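Local coordinates for capsular polysaccharide export system protein KpsC (Thermosulfurimonas dismutans, PDB 6MGB), which probably transfers Kdo from CMP-Kdo in beta-2,4 linkage while building the glycolipid that carries Gram-negative capsular polysaccharide, at residues L107-W117 / F293-P301; P23-D31 / R302-P311. All coordinates share one frame; numbering follows the deposited sequence. Where two conformers were deposited one is given.

Interaction 1: L107-W117 / F293-P301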
loop_
_atom_site.group_PDB
_atom_site.type_symbol
_atom_site.label_atom_id
_atom_site.label_comp_id
_atom_site.label_asym_id
_atom_site.label_seq_id
_atom_site.Cartn_x
_atom_site.Cartn_y
_atom_site.Cartn_z
ATOM N N LEU A 107 -10.828 -4.386 -7.061
ATOM C CA LEU A 107 -10.473 -5.747 -7.449
ATOM C C LEU A 107 -10.008 -6.546 -6.239
ATOM O O LEU A 107 -10.400 -7.705 -6.063
ATOM C CB LEU A 107 -9.390 -5.727 -8.529
ATOM C CG LEU A 107 -8.789 -7.095 -8.879
ATOM C CD1 LEU A 107 -9.854 -8.035 -9.432
ATOM C CD2 LEU A 107 -7.639 -6.947 -9.861
ATOM N N LEU A 108 -9.184 -5.936 -5.384
ATOM C CA LEU A 108 -8.676 -6.643 -4.214
ATOM C C LEU A 108 -9.808 -7.007 -3.262
ATOM O O LEU A 108 -9.885 -8.142 -2.777
ATOM C CB LEU A 108 -7.622 -5.792 -3.503
ATOM C CG LEU A 108 -7.046 -6.378 -2.211
ATOM C CD1 LEU A 108 -6.481 -7.773 -2.437
ATOM C CD2 LEU A 108 -5.974 -5.464 -1.641
ATOM N N GLU A 109 -10.700 -6.054 -2.981
ATOM C CA GLU A 109 -11.822 -6.343 -2.095
ATOM C C GLU A 109 -12.683 -7.464 -2.659
ATOM O O GLU A 109 -13.182 -8.311 -1.911
ATOM C CB GLU A 109 -12.663 -5.087 -1.873
ATOM C CG GLU A 109 -13.706 -5.244 -0.775
ATOM C CD GLU A 109 -14.650 -4.063 -0.690
ATOM O OE1 GLU A 109 -14.460 -3.209 0.201
ATOM O OE2 GLU A 109 -15.581 -3.987 -1.519
ATOM N N ASN A 110 -12.867 -7.486 -3.982
ATOM C CA ASN A 110 -13.645 -8.555 -4.600
ATOM C C ASN A 110 -12.955 -9.904 -4.429
ATOM O O ASN A 110 -13.609 -10.908 -4.125
ATOM C CB ASN A 110 -13.875 -8.251 -6.082
ATOM C CG ASN A 110 -14.906 -7.157 -6.306
ATOM O OD1 ASN A 110 -15.661 -6.797 -5.402
ATOM N ND2 ASN A 110 -14.955 -6.637 -7.530
ATOM N N LEU A 111 -11.633 -9.948 -4.620
ATOM C CA LEU A 111 -10.899 -11.190 -4.395
ATOM C C LEU A 111 -11.092 -11.688 -2.970
ATOM O O LEU A 111 -11.304 -12.887 -2.744
ATOM C CB LEU A 111 -9.411 -10.984 -4.684
ATOM C CG LEU A 111 -9.005 -10.862 -6.153
ATOM C CD1 LEU A 111 -7.553 -10.431 -6.262
ATOM C CD2 LEU A 111 -9.222 -12.178 -6.882
ATOM N N LEU A 112 -11.036 -10.781 -1.995
ATOM C CA LEU A 112 -11.155 -11.182 -0.598
ATOM C C LEU A 112 -12.583 -11.578 -0.247
ATOM O O LEU A 112 -12.788 -12.484 0.568
ATOM C CB LEU A 112 -10.677 -10.047 0.305
ATOM C CG LEU A 112 -9.183 -9.718 0.193
ATOM C CD1 LEU A 112 -8.855 -8.378 0.838
ATOM C CD2 LEU A 112 -8.344 -10.821 0.821
ATOM N N ASN A 113 -13.577 -10.924 -0.853
ATOM C CA ASN A 113 -14.965 -11.200 -0.494
ATOM C C ASN A 113 -15.436 -12.537 -1.055
ATOM O O ASN A 113 -16.082 -13.317 -0.346
ATOM C CB ASN A 113 -15.874 -10.070 -0.989
ATOM C CG ASN A 113 -16.330 -9.147 0.131
ATOM O OD1 ASN A 113 -16.461 -9.563 1.282
ATOM N ND2 ASN A 113 -16.586 -7.890 -0.208
ATOM N N PHE A 114 -15.125 -12.823 -2.319
ATOM C CA PHE A 114 -15.783 -13.902 -3.042
ATOM C C PHE A 114 -14.856 -15.019 -3.504
ATOM O O PHE A 114 -15.343 -16.012 -4.058
ATOM C CB PHE A 114 -16.513 -13.332 -4.261
ATOM C CG PHE A 114 -17.321 -12.099 -3.966
ATOM C CD1 PHE A 114 -18.467 -12.170 -3.191
ATOM C CD2 PHE A 114 -16.937 -10.868 -4.476
ATOM C CE1 PHE A 114 -19.209 -11.035 -2.923
ATOM C CE2 PHE A 114 -17.680 -9.730 -4.211
ATOM C CZ PHE A 114 -18.815 -9.815 -3.433
ATOM N N GLY A 115 -13.543 -14.888 -3.318
ATOM C CA GLY A 115 -12.655 -15.994 -3.621
ATOM C C GLY A 115 -12.460 -16.212 -5.113
ATOM O O GLY A 115 -12.432 -15.273 -5.915
ATOM N N GLY A 116 -12.321 -17.481 -5.485
ATOM C CA GLY A 116 -11.981 -17.859 -6.841
ATOM C C GLY A 116 -10.515 -18.151 -7.070
ATOM O O GLY A 116 -10.115 -18.345 -8.224
ATOM N N TRP A 117 -9.706 -18.206 -6.011
ATOM C CA TRP A 117 -8.257 -18.274 -6.149
ATOM C C TRP A 117 -7.556 -19.114 -5.092
ATOM O O TRP A 117 -6.350 -19.340 -5.233
ATOM C CB TRP A 117 -7.671 -16.854 -6.103
ATOM C CG TRP A 117 -8.139 -16.070 -4.912
ATOM C CD1 TRP A 117 -9.221 -15.241 -4.848
ATOM C CD2 TRP A 117 -7.546 -16.054 -3.608
ATOM N NE1 TRP A 117 -9.337 -14.708 -3.588
ATOM C CE2 TRP A 117 -8.319 -15.190 -2.807
ATOM C CE3 TRP A 117 -6.435 -16.683 -3.041
ATOM C CZ2 TRP A 117 -8.017 -14.940 -1.470
ATOM C CZ3 TRP A 117 -6.133 -16.432 -1.712
ATOM C CH2 TRP A 117 -6.923 -15.570 -0.941
ATOM N N PHE A 293 -2.683 -11.862 2.686
ATOM C CA PHE A 293 -1.388 -11.641 2.050
ATOM C C PHE A 293 -1.349 -12.232 0.646
ATOM O O PHE A 293 -0.825 -11.606 -0.284
ATOM C CB PHE A 293 -0.285 -12.242 2.922
ATOM C CG PHE A 293 1.064 -12.269 2.265
ATOM C CD1 PHE A 293 1.877 -11.150 2.276
ATOM C CD2 PHE A 293 1.521 -13.419 1.642
ATOM C CE1 PHE A 293 3.117 -11.175 1.673
ATOM C CE2 PHE A 293 2.763 -13.450 1.039
ATOM C CZ PHE A 293 3.562 -12.328 1.053
ATOM N N ALA A 294 -1.895 -13.438 0.468
ATOM C CA ALA A 294 -1.864 -14.082 -0.842
ATOM C C ALA A 294 -2.562 -13.226 -1.893
ATOM O O ALA A 294 -2.022 -12.990 -2.979
ATOM C CB ALA A 294 -2.512 -15.464 -0.758
ATOM N N ALA A 295 -3.770 -12.752 -1.589
ATOM C CA ALA A 295 -4.494 -11.920 -2.544
ATOM C C ALA A 295 -3.802 -10.576 -2.744
ATOM O O ALA A 295 -3.628 -10.117 -3.879
ATOM C CB ALA A 295 -5.933 -11.715 -2.071
ATOM N N ALA A 296 -3.393 -9.933 -1.649
ATOM C CA ALA A 296 -2.918 -8.556 -1.734
ATOM C C ALA A 296 -1.535 -8.469 -2.369
ATOM O O ALA A 296 -1.265 -7.550 -3.151
ATOM C CB ALA A 296 -2.905 -7.920 -0.345
ATOM N N TYR A 297 -0.640 -9.403 -2.043
ATOM C CA TYR A 297 0.746 -9.311 -2.491
ATOM C C TYR A 297 1.081 -10.237 -3.655
ATOM O O TYR A 297 1.941 -9.891 -4.470
ATOM C CB TYR A 297 1.700 -9.600 -1.322
ATOM C CG TYR A 297 2.064 -8.375 -0.491
ATOM C CD1 TYR A 297 1.080 -7.524 0.003
ATOM C CD2 TYR A 297 3.391 -8.081 -0.189
ATOM C CE1 TYR A 297 1.407 -6.414 0.762
ATOM C CE2 TYR A 297 3.726 -6.972 0.571
ATOM C CZ TYR A 297 2.730 -6.143 1.043
ATOM O OH TYR A 297 3.047 -5.036 1.798
ATOM N N LEU A 298 0.435 -11.399 -3.768
ATOM C CA LEU A 298 0.744 -12.312 -4.865
ATOM C C LEU A 298 -0.154 -12.094 -6.083
ATOM O O LEU A 298 0.344 -11.979 -7.208
ATOM C CB LEU A 298 0.644 -13.766 -4.390
ATOM C CG LEU A 298 1.939 -14.379 -3.852
ATOM C CD1 LEU A 298 2.305 -13.789 -2.499
ATOM C CD2 LEU A 298 1.820 -15.893 -3.767
ATOM N N LEU A 299 -1.470 -12.033 -5.881
ATOM C CA LEU A 299 -2.412 -11.981 -6.997
ATOM C C LEU A 299 -2.672 -10.566 -7.502
ATOM O O LEU A 299 -2.761 -10.348 -8.715
ATOM C CB LEU A 299 -3.744 -12.611 -6.587
ATOM C CG LEU A 299 -3.711 -14.052 -6.071
ATOM C CD1 LEU A 299 -5.130 -14.567 -5.882
ATOM C CD2 LEU A 299 -2.929 -14.963 -7.006
ATOM N N TYR A 300 -2.807 -9.599 -6.589
ATOM C CA TYR A 300 -3.315 -8.284 -6.974
ATOM C C TYR A 300 -2.298 -7.491 -7.787
ATOM O O TYR A 300 -2.659 -6.992 -8.866
ATOM C CB TYR A 300 -3.775 -7.543 -5.713
ATOM C CG TYR A 300 -4.383 -6.169 -5.891
ATOM C CD1 TYR A 300 -5.486 -5.958 -6.711
ATOM C CD2 TYR A 300 -3.880 -5.085 -5.180
ATOM C CE1 TYR A 300 -6.044 -4.695 -6.842
ATOM C CE2 TYR A 300 -4.427 -3.829 -5.302
ATOM C CZ TYR A 300 -5.510 -3.636 -6.133
ATOM O OH TYR A 300 -6.056 -2.376 -6.245
ATOM N N PRO A 301 -1.043 -7.347 -7.368
ATOM C CA PRO A 301 -0.095 -6.548 -8.151
ATOM C C PRO A 301 0.420 -7.303 -9.366
ATOM O O PRO A 301 0.373 -8.532 -9.441
ATOM C CB PRO A 301 1.046 -6.274 -7.160
ATOM C CG PRO A 301 0.571 -6.798 -5.821
ATOM C CD PRO A 301 -0.408 -7.869 -6.150
#
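With CG of Tyr300 turned away from its own backbone N (chi1 -178°), the phenol ring swings out to face Leu108, while CG of Trp117, set between its backbone N and carbonyl carbon (chi1 52°), folds the indole back across the end of helix 107-114 toward Ala294, Ala295 and Leu299. The contact is a helix-helix packing in a GT-B glycosyltransferase: helix 107-114 and the last turns of helix 289-299 run roughly antiparallel, at 142°, with their axes 9.7 Å apart. The second helix presents three alanines, Ala294 to Ala296, to the other segment. Leu108 CD1 reaches past the side chains to Ala296 CA at 3.7 Å, and its CB sits above the middle of the Tyr300 ring, 3.8 Å from the centroid and almost on the ring normal, a CH-pi contact. Leu107 CB meets the same ring at its edge. The phenol is fixed at its far end too, because Tyr300 OH hydrogen-bonds to Asp94 OD2, which also takes the backbone N-H of Leu107. Ala295 CB fits between Leu112 and the indole, 3.9 Å from Leu112 CD2 and over one face of the Trp117 ring, toward its rim, while Ala294 CB approaches Trp117 CZ3. A wider pi-type turn spans 294-299, with Leu299 N bonded to Ala294 O; the CB atoms of Leu299 and Tyr300 are both directed toward 107-117. Leu299 CD1 packs tightly against Trp117 CB at 3.4 Å, and Leu122 of helix 120-135 touches both residues. The indole's rotation is set by Trp117 NE1, which gives an almost straight hydrogen bond of 2.8 Å to Leu111 O; this oxygen lies in the indole plane, while the N-H arrives from above the carbonyl plane, opposite Gly115 N.

Interaction 2: P23-D31 / R302-P311; sequences PHLEVFLED and RYINPATGKP
A beta hairpin, strands 302-305 and 310-312 at one end of the seven-stranded mixed sheet, receives the short helix 25-29 against its surface. Arg302 lies extended along the helix's last turn, and its NH1 gives a hydrogen bond of 3.0 Å to Phe28 O, the N-H pointing nearly straight (170°) and the oxygen lying close to the guanidinium plane. A second, weak bond from Arg302 NH1 runs to Leu29 O at 3.3 Å. One nitrogen thus serves two carbonyls at the C-terminal end of the helix, the first firmly and the second weakly, where the helix dipole would probably welcome a positive charge. Glu30 adds its charge from well outside the guanidinium plane, with OE2 4.4 Å from Arg302 NH1, too far for a salt bridge. Farther along, Phe28 CB points past the hairpin rather than at it, yet with CG beside the backbone N (chi1 -72°) the ring end comes back to slant across Ile304, with CG2 over one face; the exact spacing is doubtful because Ile304 was modelled in two conformers. Leu91 of strand 90-94 also touches Phe28. Val27 CG1 packs against the return arm of the hairpin, 3.8 Å from Pro311 CD and 3.7 Å from Gly309 O. At the N-cap position His24 lays a ring face over Gly309 O, and its CE1 stands 3.9 Å from Gly309 CA. The hairpin end is built by an Asx turn at Asn305, whose OD1 accepts from Ala307 N, and an ST turn at Thr308. Asn305 N pairs with Lys310 O, and Gly309, at positive phi, turns the chain into the return strand of an antiparallel beta hairpin.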
loop_
_atom_site.group_PDB
_atom_site.type_symbol
_atom_site.label_atom_id
_atom_site.label_comp_id
_atom_site.label_asym_id
_atom_site.label_seq_id
_atom_site.Cartn_x
_atom_site.Cartn_y
_atom_site.Cartn_z
ATOM N N PRO A 23 8.789 3.519 -17.269
ATOM C CA PRO A 23 9.102 3.189 -18.671
ATOM C C PRO A 23 8.550 1.849 -19.125
ATOM O O PRO A 23 8.177 1.710 -20.297
ATOM C CB PRO A 23 10.636 3.209 -18.694
ATOM C CG PRO A 23 11.018 4.139 -17.589
ATOM C CD PRO A 23 9.983 3.945 -16.517
ATOM N N HIS A 24 8.489 0.853 -18.240
ATOM C CA HIS A 24 7.928 -0.450 -18.573
ATOM C C HIS A 24 6.409 -0.493 -18.428
ATOM O O HIS A 24 5.844 -1.577 -18.235
ATOM C CB HIS A 24 8.564 -1.535 -17.698
ATOM C CG HIS A 24 9.978 -1.861 -18.069
ATOM N ND1 HIS A 24 10.843 -2.501 -17.207
ATOM C CD2 HIS A 24 10.676 -1.642 -19.208
ATOM C CE1 HIS A 24 12.013 -2.660 -17.798
ATOM N NE2 HIS A 24 11.938 -2.147 -19.014
ATOM N N LEU A 25 5.740 0.657 -18.524
ATOM C CA LEU A 25 4.297 0.712 -18.312
ATOM C C LEU A 25 3.568 -0.313 -19.173
ATOM O O LEU A 25 2.728 -1.072 -18.679
ATOM C CB LEU A 25 3.787 2.124 -18.605
ATOM C CG LEU A 25 2.270 2.319 -18.571
ATOM C CD1 LEU A 25 1.736 2.153 -17.157
ATOM C CD2 LEU A 25 1.902 3.680 -19.137
ATOM N N GLU A 26 3.875 -0.346 -20.472
ATOM C CA GLU A 26 3.146 -1.235 -21.372
ATOM C C GLU A 26 3.379 -2.698 -21.031
ATOM O O GLU A 26 2.513 -3.541 -21.296
ATOM C CB GLU A 26 3.543 -0.962 -22.821
ATOM C CG GLU A 26 3.067 0.380 -23.335
ATOM C CD GLU A 26 3.225 0.509 -24.837
ATOM O OE1 GLU A 26 3.900 -0.353 -25.431
ATOM O OE2 GLU A 26 2.649 1.447 -25.427
ATOM N N VAL A 27 4.538 -3.027 -20.458
ATOM C CA VAL A 27 4.772 -4.393 -20.005
ATOM C C VAL A 27 3.849 -4.726 -18.840
ATOM O O VAL A 27 3.250 -5.806 -18.793
ATOM C CB VAL A 27 6.255 -4.586 -19.634
ATOM C CG1 VAL A 27 6.495 -5.985 -19.077
ATOM C CG2 VAL A 27 7.144 -4.339 -20.846
ATOM N N PHE A 28 3.720 -3.803 -17.883
ATOM C CA PHE A 28 2.792 -4.008 -16.777
ATOM C C PHE A 28 1.364 -4.161 -17.286
ATOM O O PHE A 28 0.637 -5.071 -16.873
ATOM C CB PHE A 28 2.877 -2.837 -15.793
ATOM C CG PHE A 28 4.141 -2.805 -14.975
ATOM C CD1 PHE A 28 4.431 -3.815 -14.072
ATOM C CD2 PHE A 28 5.023 -1.743 -15.088
ATOM C CE1 PHE A 28 5.586 -3.773 -13.312
ATOM C CE2 PHE A 28 6.178 -1.697 -14.331
ATOM C CZ PHE A 28 6.460 -2.711 -13.442
ATOM N N LEU A 29 0.947 -3.274 -18.192
ATOM C CA LEU A 29 -0.438 -3.246 -18.644
ATOM C C LEU A 29 -0.774 -4.364 -19.620
ATOM O O LEU A 29 -1.955 -4.693 -19.776
ATOM C CB LEU A 29 -0.750 -1.899 -19.303
ATOM C CG LEU A 29 -0.882 -0.687 -18.378
ATOM C CD1 LEU A 29 -1.090 0.579 -19.193
ATOM C CD2 LEU A 29 -2.026 -0.876 -17.393
ATOM N N GLU A 30 0.222 -4.951 -20.280
ATOM C CA GLU A 30 -0.008 -5.954 -21.317
ATOM C C GLU A 30 -0.808 -5.381 -22.483
ATOM O O GLU A 30 -1.429 -6.126 -23.247
ATOM C CB GLU A 30 -0.703 -7.190 -20.735
ATOM C CG GLU A 30 0.078 -7.841 -19.598
ATOM C CD GLU A 30 -0.738 -8.856 -18.821
ATOM O OE1 GLU A 30 -1.859 -9.186 -19.262
ATOM O OE2 GLU A 30 -0.260 -9.322 -17.766
ATOM N N ASP A 31 -0.798 -4.054 -22.619
ATOM C CA ASP A 31 -1.436 -3.350 -23.720
ATOM C C ASP A 31 -0.557 -2.169 -24.103
ATOM O O ASP A 31 0.372 -1.799 -23.381
ATOM C CB ASP A 31 -2.841 -2.859 -23.344
ATOM C CG ASP A 31 -3.831 -3.993 -23.165
ATOM O OD1 ASP A 31 -4.016 -4.780 -24.116
ATOM O OD2 ASP A 31 -4.425 -4.096 -22.071
ATOM N N ARG A 302 0.925 -6.533 -10.327
ATOM C CA ARG A 302 1.584 -7.079 -11.508
ATOM C C ARG A 302 3.087 -6.882 -11.362
ATOM O O ARG A 302 3.562 -5.746 -11.244
ATOM C CB ARG A 302 1.074 -6.410 -12.783
ATOM C CG ARG A 302 -0.433 -6.451 -12.918
ATOM C CD ARG A 302 -0.889 -6.032 -14.298
ATOM N NE ARG A 302 -2.339 -6.114 -14.426
ATOM C CZ ARG A 302 -3.008 -5.899 -15.553
ATOM N NH1 ARG A 302 -2.358 -5.587 -16.667
ATOM N NH2 ARG A 302 -4.330 -5.999 -15.566
ATOM N N TYR A 303 3.828 -7.983 -11.370
ATOM C CA TYR A 303 5.268 -7.957 -11.171
ATOM C C TYR A 303 6.003 -8.121 -12.493
ATOM O O TYR A 303 5.557 -8.840 -13.391
ATOM C CB TYR A 303 5.706 -9.071 -10.215
ATOM C CG TYR A 303 5.234 -8.881 -8.795
ATOM C CD1 TYR A 303 5.999 -8.170 -7.884
ATOM C CD2 TYR A 303 4.027 -9.416 -8.362
ATOM C CE1 TYR A 303 5.576 -7.984 -6.584
ATOM C CE2 TYR A 303 3.597 -9.242 -7.063
ATOM C CZ TYR A 303 4.376 -8.522 -6.178
ATOM O OH TYR A 303 3.956 -8.342 -4.881
ATOM N N ILE A 304 7.139 -7.441 -12.600
ATOM C CA ILE A 304 8.076 -7.643 -13.697
ATOM C C ILE A 304 9.305 -8.337 -13.136
ATOM O O ILE A 304 9.647 -8.184 -11.959
ATOM C CB ILE A 304 8.473 -6.332 -14.419
ATOM C CG1 ILE A 304 8.771 -5.187 -13.436
ATOM C CG2 ILE A 304 7.380 -5.918 -15.391
ATOM C CD1 ILE A 304 10.126 -5.261 -12.747
ATOM N N ASN A 305 9.957 -9.120 -13.980
ATOM C CA ASN A 305 11.228 -9.705 -13.592
ATOM C C ASN A 305 12.289 -8.625 -13.766
ATOM O O ASN A 305 12.625 -8.274 -14.905
ATOM C CB ASN A 305 11.547 -10.939 -14.434
ATOM C CG ASN A 305 12.822 -11.623 -13.995
ATOM O OD1 ASN A 305 13.643 -11.035 -13.288
ATOM N ND2 ASN A 305 12.997 -12.873 -14.408
ATOM N N PRO A 306 12.824 -8.055 -12.682
ATOM C CA PRO A 306 13.749 -6.922 -12.851
ATOM C C PRO A 306 14.956 -7.257 -13.703
ATOM O O PRO A 306 15.539 -6.358 -14.320
ATOM C CB PRO A 306 14.152 -6.579 -11.409
ATOM C CG PRO A 306 13.077 -7.161 -10.557
ATOM C CD PRO A 306 12.655 -8.407 -11.261
ATOM N N ALA A 307 15.343 -8.531 -13.766
ATOM C CA ALA A 307 16.540 -8.929 -14.493
ATOM C C ALA A 307 16.315 -9.027 -15.995
ATOM O O ALA A 307 17.284 -8.945 -16.758
ATOM C CB ALA A 307 17.043 -10.269 -13.961
ATOM N N THR A 308 15.067 -9.191 -16.435
ATOM C CA THR A 308 14.756 -9.374 -17.844
ATOM C C THR A 308 13.855 -8.295 -18.422
ATOM O O THR A 308 13.787 -8.171 -19.649
ATOM C CB THR A 308 14.080 -10.736 -18.069
ATOM O OG1 THR A 308 12.780 -10.732 -17.469
ATOM C CG2 THR A 308 14.912 -11.854 -17.457
ATOM N N GLY A 309 13.172 -7.515 -17.587
ATOM C CA GLY A 309 12.212 -6.549 -18.077
ATOM C C GLY A 309 10.927 -7.140 -18.606
ATOM O O GLY A 309 10.146 -6.418 -19.234
ATOM N N LYS A 310 10.680 -8.422 -18.376
ATOM C CA LYS A 310 9.481 -9.107 -18.822
ATOM C C LYS A 310 8.570 -9.442 -17.647
ATOM O O LYS A 310 8.990 -9.406 -16.484
ATOM C CB LYS A 310 9.854 -10.390 -19.572
ATOM C CG LYS A 310 10.612 -10.155 -20.874
ATOM C CD LYS A 310 10.987 -11.467 -21.560
ATOM C CE LYS A 310 9.776 -12.206 -22.126
ATOM N NZ LYS A 310 9.430 -11.772 -23.507
ATOM N N PRO A 311 7.307 -9.773 -17.914
ATOM C CA PRO A 311 6.387 -10.096 -16.816
ATOM C C PRO A 311 6.920 -11.226 -15.947
ATOM O O PRO A 311 7.471 -12.212 -16.442
ATOM C CB PRO A 311 5.100 -10.501 -17.545
ATOM C CG PRO A 311 5.167 -9.773 -18.843
ATOM C CD PRO A 311 6.621 -9.762 -19.219
#

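From the N terminus, helix 25-29 comes first, and its partner is the hairpin of 302-311; the closest ends of these segments are 271 residues apart, so interaction 2 closes the longer loop. Nested inside it, interaction 1 joins 107-117 to 293-301 and closes an inner loop of 175 intervening residues, which holds the six-stranded parallel sheet and the CMP-binding residues. Helix 289-299 and strand 302-305 are consecutive, so the returning chain makes both contacts in turn as it rejoins the mixed sheet, consistent with the C-terminal crossing between domains in GT-B enzymes. The two sites also touch directly, Tyr303 OH lying 2.6 Å from Tyr297 O, a probable hydrogen bond.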